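Local coordinates for protein pyruvate kinase (PDB 3QTG) that catalyses the last step of glycolysis, transferring the phosphoryl group of phosphoenolpyruvate to ADP to yield pyruvate and ATP, at residues A[93-104]-A[150-161]; A[122-133]-A[166-174]. All blocks are in the same frame, centred on the assembly; numbering follows the deposited sequence.

Contact 1: residues A[93-104]-A[150-161]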
loop_
_atom_site.group_PDB
_atom_site.type_symbol
_atom_site.label_atom_id
_atom_site.label_comp_id
_atom_site.label_asym_id
_atom_site.label_seq_id
_atom_site.Cartn_x
_atom_site.Cartn_y
_atom_site.Cartn_z
ATOM N N PRO A 93 -9.972 65.376 8.908
ATOM C CA PRO A 93 -10.716 64.148 9.235
ATOM C C PRO A 93 -12.140 64.192 8.691
ATOM O O PRO A 93 -12.797 65.229 8.754
ATOM C CB PRO A 93 -10.713 64.135 10.766
ATOM C CG PRO A 93 -9.429 64.888 11.132
ATOM C CD PRO A 93 -9.349 65.984 10.107
ATOM N N ILE A 94 -12.587 63.092 8.106
ATOM C CA ILE A 94 -13.940 63.020 7.560
ATOM C C ILE A 94 -14.767 62.108 8.457
ATOM O O ILE A 94 -14.417 60.946 8.663
ATOM C CB ILE A 94 -13.945 62.501 6.093
ATOM C CG1 ILE A 94 -13.308 63.538 5.163
ATOM C CG2 ILE A 94 -15.374 62.194 5.610
ATOM C CD1 ILE A 94 -12.549 62.929 4.015
ATOM N N ASN A 95 -15.849 62.655 8.995
ATOM C CA ASN A 95 -16.748 61.905 9.856
ATOM C C ASN A 95 -17.863 61.269 9.043
ATOM O O ASN A 95 -18.625 61.948 8.341
ATOM C CB ASN A 95 -17.301 62.789 10.975
ATOM C CG ASN A 95 -16.213 63.234 11.950
ATOM O OD1 ASN A 95 -15.938 62.544 12.927
ATOM N ND2 ASN A 95 -15.569 64.369 11.669
ATOM N N VAL A 96 -17.927 59.955 9.138
ATOM C CA VAL A 96 -18.829 59.151 8.344
ATOM C C VAL A 96 -19.926 58.623 9.259
ATOM O O VAL A 96 -19.637 58.102 10.339
ATOM C CB VAL A 96 -18.016 58.021 7.634
ATOM C CG1 VAL A 96 -18.846 56.790 7.340
ATOM C CG2 VAL A 96 -17.370 58.570 6.368
ATOM N N GLN A 97 -21.184 58.799 8.846
ATOM C CA GLN A 97 -22.323 58.279 9.608
ATOM C C GLN A 97 -22.800 56.984 8.990
ATOM O O GLN A 97 -22.703 56.800 7.778
ATOM C CB GLN A 97 -23.481 59.297 9.679
ATOM C CG GLN A 97 -23.090 60.689 10.213
ATOM C CD GLN A 97 -22.335 60.683 11.566
ATOM O OE1 GLN A 97 -22.696 59.967 12.508
ATOM N NE2 GLN A 97 -21.286 61.509 11.654
ATOM N N GLU A 98 -23.291 56.077 9.830
ATOM C CA GLU A 98 -23.840 54.803 9.361
ATOM C C GLU A 98 -24.998 55.076 8.390
ATOM O O GLU A 98 -25.851 55.904 8.676
ATOM C CB GLU A 98 -24.342 53.980 10.557
ATOM C CG GLU A 98 -24.946 52.629 10.164
ATOM C CD GLU A 98 -25.440 51.819 11.363
ATOM O OE1 GLU A 98 -24.874 51.978 12.474
ATOM O OE2 GLU A 98 -26.385 51.007 11.182
ATOM N N GLY A 99 -25.023 54.385 7.253
ATOM C CA GLY A 99 -26.002 54.675 6.204
ATOM C C GLY A 99 -25.648 55.798 5.220
ATOM O O GLY A 99 -26.294 55.915 4.177
ATOM N N GLU A 100 -24.647 56.622 5.542
ATOM C CA GLU A 100 -24.177 57.707 4.643
ATOM C C GLU A 100 -23.570 57.181 3.328
ATOM O O GLU A 100 -22.779 56.239 3.328
ATOM C CB GLU A 100 -23.135 58.578 5.359
ATOM C CG GLU A 100 -22.713 59.861 4.604
ATOM C CD GLU A 100 -21.784 60.775 5.411
ATOM O OE1 GLU A 100 -21.716 60.638 6.650
ATOM O OE2 GLU A 100 -21.121 61.655 4.798
ATOM N N VAL A 101 -23.957 57.784 2.205
ATOM C CA VAL A 101 -23.321 57.500 0.921
ATOM C C VAL A 101 -22.038 58.351 0.820
ATOM O O VAL A 101 -22.082 59.580 0.796
ATOM C CB VAL A 101 -24.293 57.731 -0.267
ATOM C CG1 VAL A 101 -23.655 57.297 -1.581
ATOM C CG2 VAL A 101 -25.619 56.964 -0.035
ATOM N N VAL A 102 -20.903 57.667 0.815
ATOM C CA VAL A 102 -19.590 58.283 0.840
ATOM C C VAL A 102 -18.971 58.226 -0.560
ATOM O O VAL A 102 -19.046 57.205 -1.244
ATOM C CB VAL A 102 -18.665 57.560 1.889
ATOM C CG1 VAL A 102 -17.318 58.249 1.980
ATOM C CG2 VAL A 102 -19.326 57.544 3.282
ATOM N N LYS A 103 -18.351 59.317 -0.974
ATOM C CA LYS A 103 -17.711 59.397 -2.290
ATOM C C LYS A 103 -16.181 59.336 -2.216
ATOM O O LYS A 103 -15.558 60.024 -1.400
ATOM C CB LYS A 103 -18.170 60.663 -3.028
ATOM C CG LYS A 103 -17.652 60.761 -4.460
ATOM C CD LYS A 103 -18.730 61.258 -5.410
ATOM C CE LYS A 103 -18.150 61.695 -6.743
ATOM N NZ LYS A 103 -19.009 62.729 -7.412
ATOM N N PHE A 104 -15.595 58.486 -3.055
ATOM C CA PHE A 104 -14.142 58.397 -3.224
ATOM C C PHE A 104 -13.778 58.903 -4.608
ATOM O O PHE A 104 -14.431 58.542 -5.586
ATOM C CB PHE A 104 -13.642 56.948 -3.083
ATOM C CG PHE A 104 -13.962 56.305 -1.752
ATOM C CD1 PHE A 104 -15.270 55.964 -1.423
ATOM C CD2 PHE A 104 -12.940 56.026 -0.847
ATOM C CE1 PHE A 104 -15.567 55.357 -0.199
ATOM C CE2 PHE A 104 -13.192 55.436 0.370
ATOM C CZ PHE A 104 -14.523 55.082 0.714
ATOM N N TRP A 150 -14.054 57.553 -9.832
ATOM C CA TRP A 150 -14.811 57.758 -8.598
ATOM C C TRP A 150 -15.669 56.546 -8.203
ATOM O O TRP A 150 -15.979 55.689 -9.021
ATOM C CB TRP A 150 -15.652 59.041 -8.661
ATOM C CG TRP A 150 -16.741 59.003 -9.670
ATOM C CD1 TRP A 150 -16.699 59.501 -10.947
ATOM C CD2 TRP A 150 -18.056 58.447 -9.498
ATOM N NE1 TRP A 150 -17.908 59.290 -11.581
ATOM C CE2 TRP A 150 -18.755 58.640 -10.721
ATOM C CE3 TRP A 150 -18.713 57.810 -8.432
ATOM C CZ2 TRP A 150 -20.073 58.213 -10.905
ATOM C CZ3 TRP A 150 -20.012 57.382 -8.612
ATOM C CH2 TRP A 150 -20.690 57.594 -9.843
ATOM N N ILE A 151 -16.059 56.534 -6.933
ATOM C CA ILE A 151 -16.811 55.466 -6.319
ATOM C C ILE A 151 -17.752 56.072 -5.281
ATOM O O ILE A 151 -17.400 57.021 -4.597
ATOM C CB ILE A 151 -15.803 54.445 -5.676
ATOM C CG1 ILE A 151 -15.492 53.328 -6.663
ATOM C CG2 ILE A 151 -16.273 53.889 -4.333
ATOM C CD1 ILE A 151 -13.984 53.074 -6.773
ATOM N N GLU A 152 -18.960 55.530 -5.183
ATOM C CA GLU A 152 -19.814 55.772 -4.044
ATOM C C GLU A 152 -19.993 54.474 -3.254
ATOM O O GLU A 152 -20.118 53.395 -3.839
ATOM C CB GLU A 152 -21.171 56.329 -4.508
ATOM C CG GLU A 152 -21.073 57.765 -5.105
ATOM C CD GLU A 152 -22.367 58.220 -5.773
ATOM O OE1 GLU A 152 -23.201 57.357 -6.160
ATOM O OE2 GLU A 152 -22.558 59.450 -5.906
ATOM N N ALA A 153 -20.029 54.589 -1.929
ATOM C CA ALA A 153 -20.181 53.438 -1.049
ATOM C C ALA A 153 -20.957 53.799 0.221
ATOM O O ALA A 153 -20.854 54.909 0.721
ATOM C CB ALA A 153 -18.815 52.853 -0.718
ATOM N N VAL A 154 -21.746 52.871 0.737
ATOM C CA VAL A 154 -22.562 53.141 1.917
ATOM C C VAL A 154 -21.840 52.605 3.136
ATOM O O VAL A 154 -21.475 51.418 3.172
ATOM C CB VAL A 154 -23.981 52.477 1.810
ATOM C CG1 VAL A 154 -24.745 52.554 3.145
ATOM C CG2 VAL A 154 -24.796 53.126 0.703
ATOM N N ALA A 155 -21.649 53.468 4.129
ATOM C CA ALA A 155 -21.009 53.097 5.367
ATOM C C ALA A 155 -21.940 52.187 6.188
ATOM O O ALA A 155 -23.121 52.492 6.383
ATOM C CB ALA A 155 -20.644 54.323 6.145
ATOM N N GLU A 156 -21.391 51.056 6.628
ATOM C CA GLU A 156 -22.124 50.081 7.414
ATOM C C GLU A 156 -22.099 50.457 8.895
ATOM O O GLU A 156 -22.892 49.944 9.669
ATOM C CB GLU A 156 -21.576 48.674 7.163
ATOM C CG GLU A 156 -21.774 48.232 5.725
ATOM C CD GLU A 156 -21.190 46.855 5.407
ATOM O OE1 GLU A 156 -20.874 46.063 6.333
ATOM O OE2 GLU A 156 -21.055 46.559 4.198
ATOM N N SER A 157 -21.204 51.380 9.265
ATOM C CA SER A 157 -21.176 51.966 10.602
ATOM C C SER A 157 -20.552 53.369 10.575
ATOM O O SER A 157 -20.074 53.823 9.534
ATOM C CB SER A 157 -20.436 51.048 11.590
ATOM O OG SER A 157 -19.081 50.893 11.217
ATOM N N SER A 158 -20.606 54.055 11.713
ATOM C CA SER A 158 -19.961 55.345 11.915
ATOM C C SER A 158 -18.450 55.212 12.063
ATOM O O SER A 158 -17.942 54.151 12.415
ATOM C CB SER A 158 -20.528 56.030 13.151
ATOM O OG SER A 158 -21.726 56.699 12.829
ATOM N N GLY A 159 -17.735 56.301 11.806
ATOM C CA GLY A 159 -16.286 56.263 11.807
ATOM C C GLY A 159 -15.689 57.570 11.335
ATOM O O GLY A 159 -16.389 58.440 10.815
ATOM N N VAL A 160 -14.388 57.714 11.548
ATOM C CA VAL A 160 -13.676 58.923 11.178
ATOM C C VAL A 160 -12.561 58.488 10.231
ATOM O O VAL A 160 -11.733 57.657 10.595
ATOM C CB VAL A 160 -13.098 59.636 12.418
ATOM C CG1 VAL A 160 -12.349 60.897 12.038
ATOM C CG2 VAL A 160 -14.222 59.963 13.403
ATOM N N ILE A 161 -12.591 59.008 9.006
ATOM C CA ILE A 161 -11.539 58.742 8.021
ATOM C C ILE A 161 -10.493 59.842 8.087
ATOM O O ILE A 161 -10.811 61.032 8.019
ATOM C CB ILE A 161 -12.095 58.565 6.580
ATOM C CG1 ILE A 161 -13.029 57.349 6.523
ATOM C CG2 ILE A 161 -10.953 58.355 5.596
ATOM C CD1 ILE A 161 -13.973 57.330 5.333
#
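Ile94 and Val96 trade backbone hydrogen bonds with Ile161 and Gly159, while Val102 and Phe104 do so with Ala153 and Ile151; the two segments thus pair antiparallel twice, with a bend between the pairings. Strand directions differ by 150° for 94-96 against 159-161 and by 148° for 101-104 against 150-155. At the bend, a type II turn from Gln97 to Glu100 carries Gly99 at positive phi, and Gly99 N binds Ala155 O at 2.8 Å. Ala155 N returns a bond to Glu100 O. The turn is further tied by Gln97 N, which meets Glu100 OE1 at 2.9 Å on its anti side, tilted out of the carboxylate plane.

The bent pair belongs to the B domain of this pyruvate kinase, the small beta-rich lid inserted after the third strand of the TIM barrel.

On the face carrying Val96, Val102 and Phe104, the bend brings side chains of both strand pairs together. With Val96 CG1 anti to the backbone N, that methyl presses on Ala155 CB at a tight 3.3 Å, and the other branch, CG2, meets Ile161 CD1 at 3.8 Å. Phe104 sets CD1 against Ile151 CG2 at 3.7 Å and CE1 beside Ala153 CB, while Ile151 O lies in plane at the ring edge. Met134, from strand 131-134 of the same mixed sheet as Phe104, touches both Phe104 and Ile161.

The face bearing Val101 is more open to solvent. Val101 CG2 lies 4.0 Å from Val154 CG2, and farther along Lys103 passes obliquely over Trp150, its CE 4.1 Å from Trp150 CB. Lys103 NZ ends 5.0 Å from the centroid of the indole five-membered ring, only 18° off its normal, a long cation-pi contact that is at most weakly attractive.

Contact 2: residues A[122-133]-A[166-174]; sequences FFSAVEQNDVIL and AIVVEGKDY
Lys172 NZ is gripped by Glu127 OE1 and Asp130 OD2, each 2.7 Å away, in a salt-bridge network that ties the loop before strand 131-133 to the type II turn from Val169 to Lys172. Both belong to the B domain, where strand 167-169 closes one edge of the mixed sheet against strand 131-133. Bent at chi2 (-72°) and chi4 (83°), the lysine chain curls so that NZ also donates to Ala125 O, at 3.2 Å, near the helix end. Asp130 OD2 offers Lys172 its syn lone pair and takes Glu127 N on its anti side, well out of the carboxylate plane, which helps fix its rotation. Replacing Lys172 by an alanine would probably leave the neighbouring carboxylates of Glu127 and Asp130 without their shared cation, and Ala125 O without this donor.

Beside this network, a water joins Asp130 OD1, Val131 N and Glu170 O. The strands themselves are paired by Leu133 N to Val168 O and its return bond, while Glu170 OE1 lies along Val131 and OE2 reaches Arg140 in a salt bridge.

Deeper in, Val169 CG2 packs on Val126 CG2 at 3.6 Å. Phe122 CE1 meets Ile167 CG2, also at 3.6 Å, the two side chains crossing at nearly a right angle. Tyr174 OH, which donates to Ile167 O from above the carbonyl plane, sits at the edge of the Phe122 ring, 3.6 Å from Phe122 CD1.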
loop_
_atom_site.group_PDB
_atom_site.type_symbol
_atom_site.label_atom_id
_atom_site.label_comp_id
_atom_site.label_asym_id
_atom_site.label_seq_id
_atom_site.Cartn_x
_atom_site.Cartn_y
_atom_site.Cartn_z
ATOM N N PHE A 122 -6.792 51.414 -7.157
ATOM C CA PHE A 122 -7.978 51.293 -6.298
ATOM C C PHE A 122 -9.225 51.296 -7.183
ATOM O O PHE A 122 -10.116 50.450 -7.039
ATOM C CB PHE A 122 -8.058 52.431 -5.270
ATOM C CG PHE A 122 -9.324 52.401 -4.407
ATOM C CD1 PHE A 122 -9.464 51.469 -3.374
ATOM C CD2 PHE A 122 -10.364 53.287 -4.647
ATOM C CE1 PHE A 122 -10.622 51.432 -2.586
ATOM C CE2 PHE A 122 -11.526 53.277 -3.871
ATOM C CZ PHE A 122 -11.654 52.330 -2.827
ATOM N N PHE A 123 -9.278 52.238 -8.113
ATOM C CA PHE A 123 -10.457 52.371 -8.973
ATOM C C PHE A 123 -10.585 51.217 -9.970
ATOM O O PHE A 123 -11.697 50.762 -10.224
ATOM C CB PHE A 123 -10.542 53.794 -9.574
ATOM C CG PHE A 123 -10.600 54.844 -8.509
ATOM C CD1 PHE A 123 -11.818 55.206 -7.943
ATOM C CD2 PHE A 123 -9.425 55.386 -7.980
ATOM C CE1 PHE A 123 -11.877 56.137 -6.894
ATOM C CE2 PHE A 123 -9.478 56.309 -6.930
ATOM C CZ PHE A 123 -10.707 56.691 -6.394
ATOM N N SER A 124 -9.459 50.698 -10.466
ATOM C CA SER A 124 -9.486 49.507 -11.324
ATOM C C SER A 124 -9.927 48.235 -10.600
ATOM O O SER A 124 -10.486 47.354 -11.229
ATOM C CB SER A 124 -8.125 49.266 -11.958
ATOM O OG SER A 124 -7.723 50.419 -12.667
ATOM N N ALA A 125 -9.678 48.138 -9.296
ATOM C CA ALA A 125 -10.003 46.935 -8.517
ATOM C C ALA A 125 -11.471 46.855 -8.045
ATOM O O ALA A 125 -11.982 45.761 -7.781
ATOM C CB ALA A 125 -9.058 46.807 -7.321
ATOM N N VAL A 126 -12.136 48.005 -7.928
ATOM C CA VAL A 126 -13.456 48.092 -7.308
ATOM C C VAL A 126 -14.613 47.929 -8.305
ATOM O O VAL A 126 -14.637 48.566 -9.371
ATOM C CB VAL A 126 -13.632 49.421 -6.477
ATOM C CG1 VAL A 126 -15.085 49.602 -6.022
ATOM C CG2 VAL A 126 -12.700 49.445 -5.263
ATOM N N GLU A 127 -15.564 47.070 -7.932
ATOM C CA GLU A 127 -16.829 46.896 -8.649
ATOM C C GLU A 127 -17.994 47.123 -7.687
ATOM O O GLU A 127 -17.829 47.090 -6.461
ATOM C CB GLU A 127 -16.940 45.474 -9.225
ATOM C CG GLU A 127 -15.833 45.087 -10.179
ATOM C CD GLU A 127 -15.885 43.608 -10.544
ATOM O OE1 GLU A 127 -15.595 42.747 -9.671
ATOM O OE2 GLU A 127 -16.232 43.306 -11.718
ATOM N N GLN A 128 -19.178 47.315 -8.255
ATOM C CA GLN A 128 -20.409 47.366 -7.467
ATOM C C GLN A 128 -20.589 46.132 -6.587
ATOM O O GLN A 128 -20.360 45.010 -7.028
ATOM C CB GLN A 128 -21.611 47.517 -8.377
ATOM C CG GLN A 128 -22.751 48.234 -7.696
ATOM C CD GLN A 128 -23.918 48.415 -8.605
ATOM O OE1 GLN A 128 -23.776 48.891 -9.731
ATOM N NE2 GLN A 128 -25.098 48.019 -8.132
ATOM N N ASN A 129 -20.994 46.369 -5.341
ATOM C CA ASN A 129 -21.167 45.338 -4.294
ATOM C C ASN A 129 -19.895 44.856 -3.608
ATOM O O ASN A 129 -19.979 44.033 -2.705
ATOM C CB ASN A 129 -22.022 44.140 -4.758
ATOM C CG ASN A 129 -23.386 44.566 -5.259
ATOM O OD1 ASN A 129 -23.720 44.359 -6.433
ATOM N ND2 ASN A 129 -24.172 45.197 -4.385
ATOM N N ASP A 130 -18.737 45.388 -4.005
ATOM C CA ASP A 130 -17.503 45.143 -3.259
ATOM C C ASP A 130 -17.585 45.863 -1.940
ATOM O O ASP A 130 -18.308 46.856 -1.825
ATOM C CB ASP A 130 -16.272 45.671 -4.002
ATOM C CG ASP A 130 -15.713 44.677 -4.992
ATOM O OD1 ASP A 130 -15.898 43.448 -4.785
ATOM O OD2 ASP A 130 -15.088 45.126 -5.974
ATOM N N VAL A 131 -16.810 45.388 -0.971
ATOM C CA VAL A 131 -16.730 45.998 0.353
ATOM C C VAL A 131 -15.326 46.595 0.577
ATOM O O VAL A 131 -14.296 45.918 0.407
ATOM C CB VAL A 131 -17.057 44.983 1.463
ATOM C CG1 VAL A 131 -16.909 45.607 2.847
ATOM C CG2 VAL A 131 -18.487 44.366 1.243
ATOM N N ILE A 132 -15.313 47.870 0.951
ATOM C CA ILE A 132 -14.099 48.620 1.165
ATOM C C ILE A 132 -13.793 48.604 2.661
ATOM O O ILE A 132 -14.679 48.832 3.470
ATOM C CB ILE A 132 -14.276 50.066 0.657
ATOM C CG1 ILE A 132 -14.347 50.082 -0.876
ATOM C CG2 ILE A 132 -13.154 50.976 1.177
ATOM C CD1 ILE A 132 -14.970 51.335 -1.381
ATOM N N LEU A 133 -12.544 48.337 3.019
ATOM C CA LEU A 133 -12.160 48.188 4.421
ATOM C C LEU A 133 -11.166 49.241 4.861
ATOM O O LEU A 133 -10.106 49.401 4.275
ATOM C CB LEU A 133 -11.547 46.802 4.676
ATOM C CG LEU A 133 -12.365 45.574 4.282
ATOM C CD1 LEU A 133 -11.471 44.317 4.370
ATOM C CD2 LEU A 133 -13.588 45.487 5.202
ATOM N N ALA A 166 -4.753 53.399 5.595
ATOM C CA ALA A 166 -4.779 52.387 4.546
ATOM C C ALA A 166 -6.189 51.891 4.136
ATOM O O ALA A 166 -7.128 51.894 4.935
ATOM C CB ALA A 166 -3.912 51.196 4.970
ATOM N N ILE A 167 -6.317 51.450 2.886
ATOM C CA ILE A 167 -7.613 51.073 2.315
ATOM C C ILE A 167 -7.417 49.765 1.592
ATOM O O ILE A 167 -6.492 49.611 0.795
ATOM C CB ILE A 167 -8.160 52.134 1.300
ATOM C CG1 ILE A 167 -8.078 53.557 1.848
ATOM C CG2 ILE A 167 -9.598 51.842 0.885
ATOM C CD1 ILE A 167 -8.204 54.629 0.729
ATOM N N VAL A 168 -8.278 48.807 1.905
ATOM C CA VAL A 168 -8.222 47.472 1.315
ATOM C C VAL A 168 -9.609 47.150 0.755
ATOM O O VAL A 168 -10.599 47.602 1.299
ATOM C CB VAL A 168 -7.742 46.439 2.381
ATOM C CG1 VAL A 168 -7.942 44.984 1.907
ATOM C CG2 VAL A 168 -6.261 46.710 2.745
ATOM N N VAL A 169 -9.666 46.430 -0.366
ATOM C CA VAL A 169 -10.932 45.993 -0.929
ATOM C C VAL A 169 -11.052 44.492 -0.615
ATOM O O VAL A 169 -10.244 43.693 -1.087
ATOM C CB VAL A 169 -11.026 46.270 -2.466
ATOM C CG1 VAL A 169 -12.409 45.893 -3.016
ATOM C CG2 VAL A 169 -10.741 47.765 -2.787
ATOM N N GLU A 170 -12.035 44.138 0.214
ATOM C CA GLU A 170 -12.298 42.750 0.628
ATOM C C GLU A 170 -12.317 41.786 -0.554
ATOM O O GLU A 170 -13.165 41.906 -1.437
ATOM C CB GLU A 170 -13.631 42.696 1.368
ATOM C CG GLU A 170 -13.969 41.361 2.024
ATOM C CD GLU A 170 -15.282 41.441 2.767
ATOM O OE1 GLU A 170 -16.327 41.481 2.087
ATOM O OE2 GLU A 170 -15.269 41.490 4.019
ATOM N N GLY A 171 -11.368 40.846 -0.577
ATOM C CA GLY A 171 -11.275 39.834 -1.636
ATOM C C GLY A 171 -10.731 40.286 -2.983
ATOM O O GLY A 171 -10.798 39.529 -3.957
ATOM N N LYS A 172 -10.195 41.512 -3.053
ATOM C CA LYS A 172 -9.598 42.039 -4.286
ATOM C C LYS A 172 -8.143 42.402 -4.079
ATOM O O LYS A 172 -7.762 42.899 -3.028
ATOM C CB LYS A 172 -10.344 43.280 -4.817
ATOM C CG LYS A 172 -11.789 43.065 -5.219
ATOM C CD LYS A 172 -11.924 42.272 -6.501
ATOM C CE LYS A 172 -13.388 42.059 -6.838
ATOM N NZ LYS A 172 -13.962 43.245 -7.549
ATOM N N ASP A 173 -7.338 42.146 -5.098
ATOM C CA ASP A 173 -5.939 42.541 -5.119
ATOM C C ASP A 173 -5.735 43.807 -5.942
ATOM O O ASP A 173 -6.374 43.995 -6.979
ATOM C CB ASP A 173 -5.097 41.429 -5.739
ATOM C CG ASP A 173 -5.043 40.188 -4.877
ATOM O OD1 ASP A 173 -3.904 39.752 -4.584
ATOM O OD2 ASP A 173 -6.119 39.661 -4.494
ATOM N N TYR A 174 -4.835 44.664 -5.484
ATOM C CA TYR A 174 -4.421 45.813 -6.274
ATOM C C TYR A 174 -3.304 45.502 -7.291
ATOM O O TYR A 174 -2.274 44.925 -6.941
ATOM C CB TYR A 174 -3.935 46.925 -5.359
ATOM C CG TYR A 174 -4.931 47.461 -4.353
ATOM C CD1 TYR A 174 -6.246 47.797 -4.719
ATOM C CD2 TYR A 174 -4.534 47.680 -3.042
ATOM C CE1 TYR A 174 -7.142 48.310 -3.765
ATOM C CE2 TYR A 174 -5.399 48.186 -2.105
ATOM C CZ TYR A 174 -6.694 48.513 -2.473
ATOM O OH TYR A 174 -7.522 49.025 -1.512
HETATM O O HOH W 1 -15.652 42.836 -1.933
#

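How the contacts relate
Contacts 1 and 2 show how one inserted domain is knitted from interleaved pieces: along the chain their segments alternate, 93-104, 122-133, 150-161, 166-174. Their centres lie 15 Å apart. Contact 1 reaches the mixed sheet through 101-106 and 150-155, while 94-96 and 159-161 pair apart from it; strand 139-146 stands between 150-155 and strand 131-134 of contact 2. The end of helix 120-125 and the residue after it pack across the join: Ile151 CD1 touches the Phe123 ring and lies 3.7 Å from Val126 CB. Strands 159-161 and 167-169 are consecutive, and their link holds Lys165, a probable ATP ligand by analogy with relatives. Both contacts thus help shape the lid domain, which probably bears on the nucleotide site.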